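Local coordinates for protein MlnE (Bacillus amyloliquefaciens subsp. plantarum, PDB 5D2E) that serves as the N-terminal B-type ketoreductase of a macrolactin polyketide assembly-line protein, binding NADP(H) to reduce ketone groups of the growing chain, at residues Asp66-Glu78 and Lys222-Asn234. Sequence-based numbering, arbitrary orientation.
Sequences DDSMYTVMKRQLE and KQHIADVISFEWN
Q76 NE2 is held by two groups of helix 222-233. Q76 NE2 gives a nearly straight hydrogen bond to S230 OG (2.9 Å), which lies in the amide plane. A weak bond goes from the same NE2 to D227 OD1. On the other branch, Q76 OE1 accepts from Q223 NE2 at 3.0 Å, with the two amide planes turned 40° apart. Q223 NE2 also donates to D227 OD1, which probably helps hold the two amides in place. S230 OG has a further partner in the K52 carbonyl. Q76 CG is anti to the backbone N (chi1 -172°), and the bend at chi2 lays the amide as a knob among Q223, A226, D227 and S230. A water links Q223 OE1 to the V72 carbonyl. V72 CG2 lies close to the same OE1.

At the N-terminal ends, the extended K222 chain runs alongside M69, the two pointing opposite ways. K222 NZ makes a hydrogen bond to S68 O, in the carbonyl plane and on a lone pair (2.9 Å).

The inner side is apolar. M69 CE touches I225 CG2 at 3.7 Å. M73 SD rests on A226 CB and I229 CD1. M73 CE meets W233 CH2 and L77 CD2 meets W233 CZ3, both obliquely and each at 4.1 Å. F62 of strand 60-64 also packs on M69, M73 and I229.

The axes of helices 70-76 and 222-233 come within 9.4 Å and cross at -49°. This is plain helix-helix packing, away from the NADP site, on the parallel strands of the Rossmann-like structural subdomain that accompanies the catalytic half in polyketide ketoreductases.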
ATOM      1  N   ASP A  66      -4.829 -25.699  -2.237  1.00 30.26           N
ATOM      2  CA  ASP A  66      -4.988 -27.081  -2.641  1.00 33.13           C
ATOM      3  C   ASP A  66      -4.012 -27.900  -1.897  1.00 31.50           C
ATOM      4  O   ASP A  66      -3.274 -27.409  -0.987  1.00 32.62           O
ATOM      5  CB  ASP A  66      -4.797 -27.198  -4.189  1.00 36.70           C
ATOM      6  CG  ASP A  66      -3.414 -26.772  -4.655  1.00 39.28           C
ATOM      7  OD1 ASP A  66      -2.419 -26.747  -3.888  1.00 38.88           O
ATOM      8  OD2 ASP A  66      -3.331 -26.403  -5.833  1.00 43.75           O
ATOM      9  N   ASP A  67      -3.873 -29.183  -2.234  1.00 33.47           N
ATOM     10  CA  ASP A  67      -2.868 -29.919  -1.439  1.00 35.43           C
ATOM     11  C   ASP A  67      -1.458 -30.003  -1.901  1.00 32.69           C
ATOM     12  O   ASP A  67      -0.701 -30.854  -1.431  1.00 33.37           O
ATOM     13  CB  ASP A  67      -3.347 -31.262  -0.994  1.00 50.07           C
ATOM     14  CG  ASP A  67      -4.166 -31.852  -1.937  1.00 56.92           C
ATOM     15  OD1 ASP A  67      -3.561 -32.026  -3.021  1.00 57.75           O
ATOM     16  OD2 ASP A  67      -5.378 -32.077  -1.596  1.00 63.17           O
ATOM     17  N   SER A  68      -1.048 -29.050  -2.711  1.00 31.98           N
ATOM     18  CA  SER A  68       0.285 -29.081  -3.306  1.00 34.07           C
ATOM     19  C   SER A  68       1.386 -28.978  -2.289  1.00 31.90           C
ATOM     20  O   SER A  68       2.495 -29.429  -2.526  1.00 35.99           O
ATOM     21  CB  SER A  68       0.443 -27.995  -4.371  1.00 34.81           C
ATOM     22  OG  SER A  68       0.260 -26.733  -3.785  1.00 37.34           O
ATOM     23  N   MET A  69       1.122 -28.395  -1.119  1.00 30.59           N
ATOM     24  CA  MET A  69       2.165 -28.336  -0.100  1.00 26.29           C
ATOM     25  C   MET A  69       2.079 -29.426   0.999  1.00 28.66           C
ATOM     26  O   MET A  69       2.919 -29.460   1.910  1.00 27.93           O
ATOM     27  CB  MET A  69       2.139 -26.957   0.518  1.00 29.33           C
ATOM     28  CG  MET A  69       2.668 -25.886  -0.442  1.00 32.97           C
ATOM     29  SD  MET A  69       4.453 -26.021  -0.742  1.00 32.22           S
ATOM     30  CE  MET A  69       5.287 -25.887   0.789  1.00 29.73           C
ATOM     31  N   TYR A  70       1.106 -30.331   0.914  1.00 29.38           N
ATOM     32  CA  TYR A  70       0.862 -31.236   2.046  1.00 29.47           C
ATOM     33  C   TYR A  70       2.040 -32.209   2.281  1.00 31.08           C
ATOM     34  O   TYR A  70       2.655 -32.259   3.383  1.00 28.09           O
ATOM     35  CB  TYR A  70      -0.471 -31.980   1.884  1.00 33.05           C
ATOM     36  CG  TYR A  70      -0.689 -32.942   3.033  1.00 35.60           C
ATOM     37  CD1 TYR A  70      -1.131 -32.486   4.280  1.00 33.37           C
ATOM     38  CD2 TYR A  70      -0.427 -34.295   2.876  1.00 37.17           C
ATOM     39  CE1 TYR A  70      -1.319 -33.353   5.351  1.00 32.64           C
ATOM     40  CE2 TYR A  70      -0.597 -35.176   3.933  1.00 37.71           C
ATOM     41  CZ  TYR A  70      -1.052 -34.689   5.158  1.00 39.31           C
ATOM     42  OH  TYR A  70      -1.210 -35.559   6.185  1.00 39.54           O
ATOM     43  N   THR A  71       2.398 -32.956   1.242  1.00 33.38           N
ATOM     44  CA  THR A  71       3.518 -33.972   1.354  1.00 32.77           C
ATOM     45  C   THR A  71       4.815 -33.398   1.754  1.00 29.75           C
ATOM     46  O   THR A  71       5.504 -33.925   2.635  1.00 30.93           O
ATOM     47  CB  THR A  71       3.758 -34.619  -0.006  1.00 37.56           C
ATOM     48  OG1 THR A  71       2.522 -35.209  -0.383  1.00 39.37           O
ATOM     49  CG2 THR A  71       4.850 -35.698   0.098  1.00 52.25           C
ATOM     50  N   VAL A  72       5.179 -32.250   1.135  1.00 29.41           N
ATOM     51  CA  VAL A  72       6.466 -31.723   1.436  1.00 29.41           C
ATOM     52  C   VAL A  72       6.501 -31.262   2.863  1.00 26.06           C
ATOM     53  O   VAL A  72       7.539 -31.304   3.516  1.00 28.09           O
ATOM     54  CB  VAL A  72       6.928 -30.578   0.448  1.00 33.97           C
ATOM     55  CG1 VAL A  72       6.168 -29.272   0.729  1.00 38.96           C
ATOM     56  CG2 VAL A  72       8.384 -30.299   0.657  1.00 36.38           C
ATOM     57  N   MET A  73       5.383 -30.725   3.352  1.00 27.50           N
ATOM     58  CA  MET A  73       5.397 -30.205   4.704  1.00 27.48           C
ATOM     59  C   MET A  73       5.351 -31.378   5.688  1.00 29.09           C
ATOM     60  O   MET A  73       6.000 -31.338   6.727  1.00 26.30           O
ATOM     61  CB  MET A  73       4.204 -29.263   4.964  1.00 30.06           C
ATOM     62  CG  MET A  73       4.257 -27.887   4.306  1.00 30.32           C
ATOM     63  SD  MET A  73       5.747 -27.023   4.705  1.00 29.96           S
ATOM     64  CE  MET A  73       5.631 -26.746   6.435  1.00 35.88           C
ATOM     65  N   LYS A  74       4.580 -32.426   5.391  1.00 27.46           N
ATOM     66  CA  LYS A  74       4.667 -33.656   6.274  1.00 31.75           C
ATOM     67  C   LYS A  74       6.110 -34.216   6.379  1.00 32.86           C
ATOM     68  O   LYS A  74       6.636 -34.490   7.507  1.00 32.75           O
ATOM     69  CB  LYS A  74       3.754 -34.766   5.731  1.00 33.05           C
ATOM     70  CG  LYS A  74       2.299 -34.420   5.752  1.00 36.00           C
ATOM     71  CD  LYS A  74       1.775 -34.114   7.180  1.00 40.11           C
ATOM     72  CE  LYS A  74       1.789 -35.356   8.089  1.00 41.98           C
ATOM     73  NZ  LYS A  74       1.347 -34.975   9.446  1.00 44.69           N
ATOM     74  N   ARG A  75       6.777 -34.263   5.224  1.00 31.94           N
ATOM     75  CA  ARG A  75       8.190 -34.686   5.219  1.00 34.20           C
ATOM     76  C   ARG A  75       9.073 -33.757   5.989  1.00 33.67           C
ATOM     77  O   ARG A  75       9.904 -34.170   6.809  1.00 32.70           O
ATOM     78  CB  ARG A  75       8.709 -34.901   3.823  1.00 39.15           C
ATOM     79  CG  ARG A  75      10.112 -35.510   3.858  1.00 50.39           C
ATOM     80  CD  ARG A  75      10.591 -36.030   2.499  1.00 59.28           C
ATOM     81  NE  ARG A  75       9.482 -36.257   1.556  1.00 66.24           N
ATOM     82  CZ  ARG A  75       9.179 -35.450   0.541  1.00 68.90           C
ATOM     83  NH1 ARG A  75       9.915 -34.365   0.315  1.00 69.61           N
ATOM     84  NH2 ARG A  75       8.146 -35.734  -0.257  1.00 66.15           N
ATOM     85  N   GLN A  76       8.828 -32.465   5.842  1.00 33.12           N
ATOM     86  CA  GLN A  76       9.647 -31.501   6.549  1.00 29.99           C
ATOM     87  C   GLN A  76       9.525 -31.629   8.080  1.00 27.71           C
ATOM     88  O   GLN A  76      10.480 -31.404   8.838  1.00 31.02           O
ATOM     89  CB  GLN A  76       9.226 -30.079   6.085  1.00 27.92           C
ATOM     90  CG  GLN A  76      10.150 -29.011   6.628  1.00 30.16           C
ATOM     91  CD  GLN A  76      11.372 -28.793   5.763  1.00 33.03           C
ATOM     92  OE1 GLN A  76      11.668 -29.610   4.908  1.00 34.45           O
ATOM     93  NE2 GLN A  76      12.037 -27.630   5.925  1.00 34.41           N
ATOM     94  N   LEU A  77       8.327 -31.989   8.529  1.00 29.56           N
ATOM     95  CA  LEU A  77       8.000 -32.031   9.957  1.00 28.59           C
ATOM     96  C   LEU A  77       8.124 -33.441  10.543  1.00 34.19           C
ATOM     97  O   LEU A  77       7.688 -33.673  11.704  1.00 35.10           O
ATOM     98  CB  LEU A  77       6.565 -31.530  10.144  1.00 28.79           C
ATOM     99  CG  LEU A  77       6.369 -30.067   9.804  1.00 29.17           C
ATOM    100  CD1 LEU A  77       4.889 -29.768   9.739  1.00 31.68           C
ATOM    101  CD2 LEU A  77       7.100 -29.211  10.814  1.00 30.19           C
ATOM    102  N   GLU A  78       8.711 -34.365   9.769  1.00 32.92           N
ATOM    103  CA  GLU A  78       8.940 -35.727  10.294  1.00 35.11           C
ATOM    104  C   GLU A  78       9.716 -35.624  11.587  1.00 33.32           C
ATOM    105  O   GLU A  78      10.735 -35.007  11.654  1.00 36.74           O
ATOM    106  CB  GLU A  78       9.652 -36.611   9.284  1.00 38.97           C
ATOM    107  CG  GLU A  78       8.654 -37.225   8.304  1.00 42.75           C
ATOM    108  CD  GLU A  78       9.303 -38.005   7.155  1.00 51.42           C
ATOM    109  OE1 GLU A  78      10.476 -38.363   7.295  1.00 57.94           O
ATOM    110  OE2 GLU A  78       8.657 -38.256   6.105  1.00 55.59           O
ATOM    111  N   LYS A 222       8.642 -26.811  -4.269  1.00 36.85           N
ATOM    112  CA  LYS A 222       7.914 -27.041  -3.005  1.00 33.52           C
ATOM    113  C   LYS A 222       8.853 -27.156  -1.875  1.00 31.22           C
ATOM    114  O   LYS A 222       8.628 -26.567  -0.813  1.00 29.93           O
ATOM    115  CB  LYS A 222       6.989 -28.246  -3.092  1.00 34.74           C
ATOM    116  CG  LYS A 222       5.835 -28.015  -4.061  1.00 37.44           C
ATOM    117  CD  LYS A 222       5.231 -29.357  -4.400  1.00 42.76           C
ATOM    118  CE  LYS A 222       4.007 -29.230  -5.294  1.00 47.32           C
ATOM    119  NZ  LYS A 222       3.183 -30.478  -5.162  1.00 47.00           N
ATOM    120  N   GLN A 223       9.958 -27.863  -2.078  1.00 30.05           N
ATOM    121  CA  GLN A 223      10.928 -27.946  -1.034  1.00 30.41           C
ATOM    122  C   GLN A 223      11.555 -26.618  -0.679  1.00 32.72           C
ATOM    123  O   GLN A 223      11.835 -26.397   0.498  1.00 29.91           O
ATOM    124  CB  GLN A 223      12.027 -28.982  -1.357  1.00 33.56           C
ATOM    125  CG  GLN A 223      13.031 -29.176  -0.251  1.00 33.13           C
ATOM    126  CD  GLN A 223      12.413 -29.782   1.026  1.00 34.87           C
ATOM    127  OE1 GLN A 223      11.560 -30.713   0.969  1.00 35.38           O
ATOM    128  NE2 GLN A 223      12.815 -29.239   2.200  1.00 32.47           N
ATOM    129  N   HIS A 224      11.880 -25.770  -1.658  1.00 32.65           N
ATOM    130  CA  HIS A 224      12.463 -24.449  -1.321  1.00 34.47           C
ATOM    131  C   HIS A 224      11.455 -23.617  -0.489  1.00 28.85           C
ATOM    132  O   HIS A 224      11.824 -22.889   0.419  1.00 29.68           O
ATOM    133  CB  HIS A 224      12.826 -23.636  -2.576  1.00 38.96           C
ATOM    134  CG  HIS A 224      14.118 -24.021  -3.241  1.00 51.46           C
ATOM    135  ND1 HIS A 224      14.189 -24.366  -4.583  1.00 57.84           N
ATOM    136  CD2 HIS A 224      15.393 -24.054  -2.783  1.00 61.26           C
ATOM    137  CE1 HIS A 224      15.441 -24.645  -4.902  1.00 56.32           C
ATOM    138  NE2 HIS A 224      16.196 -24.449  -3.836  1.00 57.34           N
ATOM    139  N   ILE A 225      10.176 -23.773  -0.766  1.00 29.84           N
ATOM    140  CA  ILE A 225       9.158 -23.090   0.028  1.00 27.24           C
ATOM    141  C   ILE A 225       9.199 -23.579   1.488  1.00 28.27           C
ATOM    142  O   ILE A 225       9.228 -22.790   2.441  1.00 29.26           O
ATOM    143  CB  ILE A 225       7.784 -23.241  -0.570  1.00 27.32           C
ATOM    144  CG1 ILE A 225       7.748 -22.620  -1.956  1.00 27.09           C
ATOM    145  CG2 ILE A 225       6.782 -22.524   0.352  1.00 28.60           C
ATOM    146  CD1 ILE A 225       6.451 -22.753  -2.712  1.00 28.38           C
ATOM    147  N   ALA A 226       9.245 -24.900   1.668  1.00 27.37           N
ATOM    148  CA  ALA A 226       9.327 -25.445   2.974  1.00 26.01           C
ATOM    149  C   ALA A 226      10.496 -24.929   3.650  1.00 25.21           C
ATOM    150  O   ALA A 226      10.462 -24.674   4.894  1.00 26.91           O
ATOM    151  CB  ALA A 226       9.367 -26.948   2.938  1.00 28.31           C
ATOM    152  N   ASP A 227      11.619 -24.835   2.914  1.00 26.90           N
ATOM    153  CA  ASP A 227      12.808 -24.314   3.567  1.00 27.09           C
ATOM    154  C   ASP A 227      12.705 -22.863   4.003  1.00 28.28           C
ATOM    155  O   ASP A 227      13.276 -22.468   4.998  1.00 28.41           O
ATOM    156  CB  ASP A 227      14.040 -24.544   2.680  1.00 32.68           C
ATOM    157  CG  ASP A 227      14.417 -26.068   2.592  1.00 37.69           C
ATOM    158  OD1 ASP A 227      14.242 -26.831   3.582  1.00 38.30           O
ATOM    159  OD2 ASP A 227      14.791 -26.456   1.496  1.00 43.67           O
ATOM    160  N   VAL A 228      12.021 -22.064   3.216  1.00 26.80           N
ATOM    161  CA  VAL A 228      11.755 -20.653   3.621  1.00 28.03           C
ATOM    162  C   VAL A 228      10.895 -20.580   4.858  1.00 26.80           C
ATOM    163  O   VAL A 228      11.195 -19.830   5.787  1.00 26.70           O
ATOM    164  CB  VAL A 228      11.102 -19.861   2.485  1.00 28.76           C
ATOM    165  CG1 VAL A 228      10.574 -18.525   2.999  1.00 31.61           C
ATOM    166  CG2 VAL A 228      12.106 -19.649   1.393  1.00 30.01           C
ATOM    167  N   ILE A 229       9.866 -21.437   4.924  1.00 27.73           N
ATOM    168  CA  ILE A 229       9.029 -21.492   6.150  1.00 28.75           C
ATOM    169  C   ILE A 229       9.866 -21.838   7.382  1.00 30.13           C
ATOM    170  O   ILE A 229       9.790 -21.160   8.427  1.00 27.59           O
ATOM    171  CB  ILE A 229       7.847 -22.464   5.951  1.00 25.88           C
ATOM    172  CG1 ILE A 229       6.912 -21.910   4.869  1.00 27.01           C
ATOM    173  CG2 ILE A 229       7.097 -22.710   7.206  1.00 28.46           C
ATOM    174  CD1 ILE A 229       5.896 -22.908   4.335  1.00 31.35           C
ATOM    175  N   SER A 230      10.681 -22.890   7.267  1.00 27.89           N
ATOM    176  CA  SER A 230      11.534 -23.235   8.398  1.00 27.15           C
ATOM    177  C   SER A 230      12.516 -22.139   8.798  1.00 27.32           C
ATOM    178  O   SER A 230      12.857 -21.982   9.968  1.00 29.45           O
ATOM    179  CB  SER A 230      12.283 -24.542   8.100  1.00 30.01           C
ATOM    180  OG  SER A 230      11.359 -25.663   8.012  1.00 29.57           O
ATOM    181  N   PHE A 231      13.047 -21.436   7.800  1.00 29.57           N
ATOM    182  CA  PHE A 231      13.959 -20.370   8.035  1.00 31.37           C
ATOM    183  C   PHE A 231      13.239 -19.265   8.805  1.00 31.38           C
ATOM    184  O   PHE A 231      13.770 -18.695   9.768  1.00 30.69           O
ATOM    185  CB  PHE A 231      14.507 -19.867   6.691  1.00 31.79           C
ATOM    186  CG  PHE A 231      15.522 -18.756   6.826  1.00 33.95           C
ATOM    187  CD1 PHE A 231      16.891 -19.066   7.034  1.00 38.28           C
ATOM    188  CD2 PHE A 231      15.142 -17.417   6.699  1.00 33.97           C
ATOM    189  CE1 PHE A 231      17.834 -18.046   7.135  1.00 45.25           C
ATOM    190  CE2 PHE A 231      16.089 -16.393   6.842  1.00 39.19           C
ATOM    191  CZ  PHE A 231      17.434 -16.717   7.070  1.00 39.61           C
ATOM    192  N   GLU A 232      12.025 -18.949   8.377  1.00 30.47           N
ATOM    193  CA  GLU A 232      11.230 -17.914   9.070  1.00 32.35           C
ATOM    194  C   GLU A 232      10.974 -18.337  10.525  1.00 35.43           C
ATOM    195  O   GLU A 232      11.084 -17.525  11.481  1.00 33.23           O
ATOM    196  CB  GLU A 232       9.895 -17.672   8.323  1.00 30.32           C
ATOM    197  CG  GLU A 232      10.061 -16.868   7.045  1.00 32.67           C
ATOM    198  CD  GLU A 232      10.171 -15.375   7.317  1.00 36.64           C
ATOM    199  OE1 GLU A 232       9.854 -14.987   8.461  1.00 35.55           O
ATOM    200  OE2 GLU A 232      10.537 -14.623   6.401  1.00 35.01           O
ATOM    201  N   TRP A 233      10.607 -19.610  10.705  1.00 33.58           N
ATOM    202  CA  TRP A 233      10.333 -20.087  12.085  1.00 35.71           C
ATOM    203  C   TRP A 233      11.502 -19.949  13.019  1.00 40.00           C
ATOM    204  O   TRP A 233      11.335 -19.839  14.235  1.00 39.75           O
ATOM    205  CB  TRP A 233       9.955 -21.542  12.077  1.00 35.23           C
ATOM    206  CG  TRP A 233       8.603 -21.814  11.592  1.00 32.86           C
ATOM    207  CD1 TRP A 233       7.522 -20.965  11.613  1.00 35.25           C
ATOM    208  CD2 TRP A 233       8.130 -23.051  11.084  1.00 29.83           C
ATOM    209  NE1 TRP A 233       6.398 -21.615  11.118  1.00 32.19           N
ATOM    210  CE2 TRP A 233       6.750 -22.889  10.785  1.00 30.89           C
ATOM    211  CE3 TRP A 233       8.736 -24.277  10.802  1.00 31.14           C
ATOM    212  CZ2 TRP A 233       5.976 -23.920  10.264  1.00 29.21           C
ATOM    213  CZ3 TRP A 233       7.985 -25.278  10.274  1.00 28.75           C
ATOM    214  CH2 TRP A 233       6.609 -25.100  10.004  1.00 29.93           C
ATOM    215  N   ASN A 234      12.698 -19.966  12.445  1.00 40.77           N
ATOM    216  CA  ASN A 234      13.917 -19.919  13.220  1.00 44.24           C
ATOM    217  C   ASN A 234      14.700 -18.585  13.181  1.00 48.17           C
ATOM    218  O   ASN A 234      15.809 -18.578  13.662  1.00 53.75           O
ATOM    219  CB  ASN A 234      14.787 -21.109  12.775  1.00 45.14           C
ATOM    220  CG  ASN A 234      14.261 -22.427  13.306  1.00 45.10           C
ATOM    221  OD1 ASN A 234      14.358 -22.680  14.504  1.00 51.65           O
ATOM    222  ND2 ASN A 234      13.653 -23.240  12.443  1.00 38.41           N
TER
HETATM  223  O   HOH W   1      10.216 -32.054   2.784  1.00 34.83           O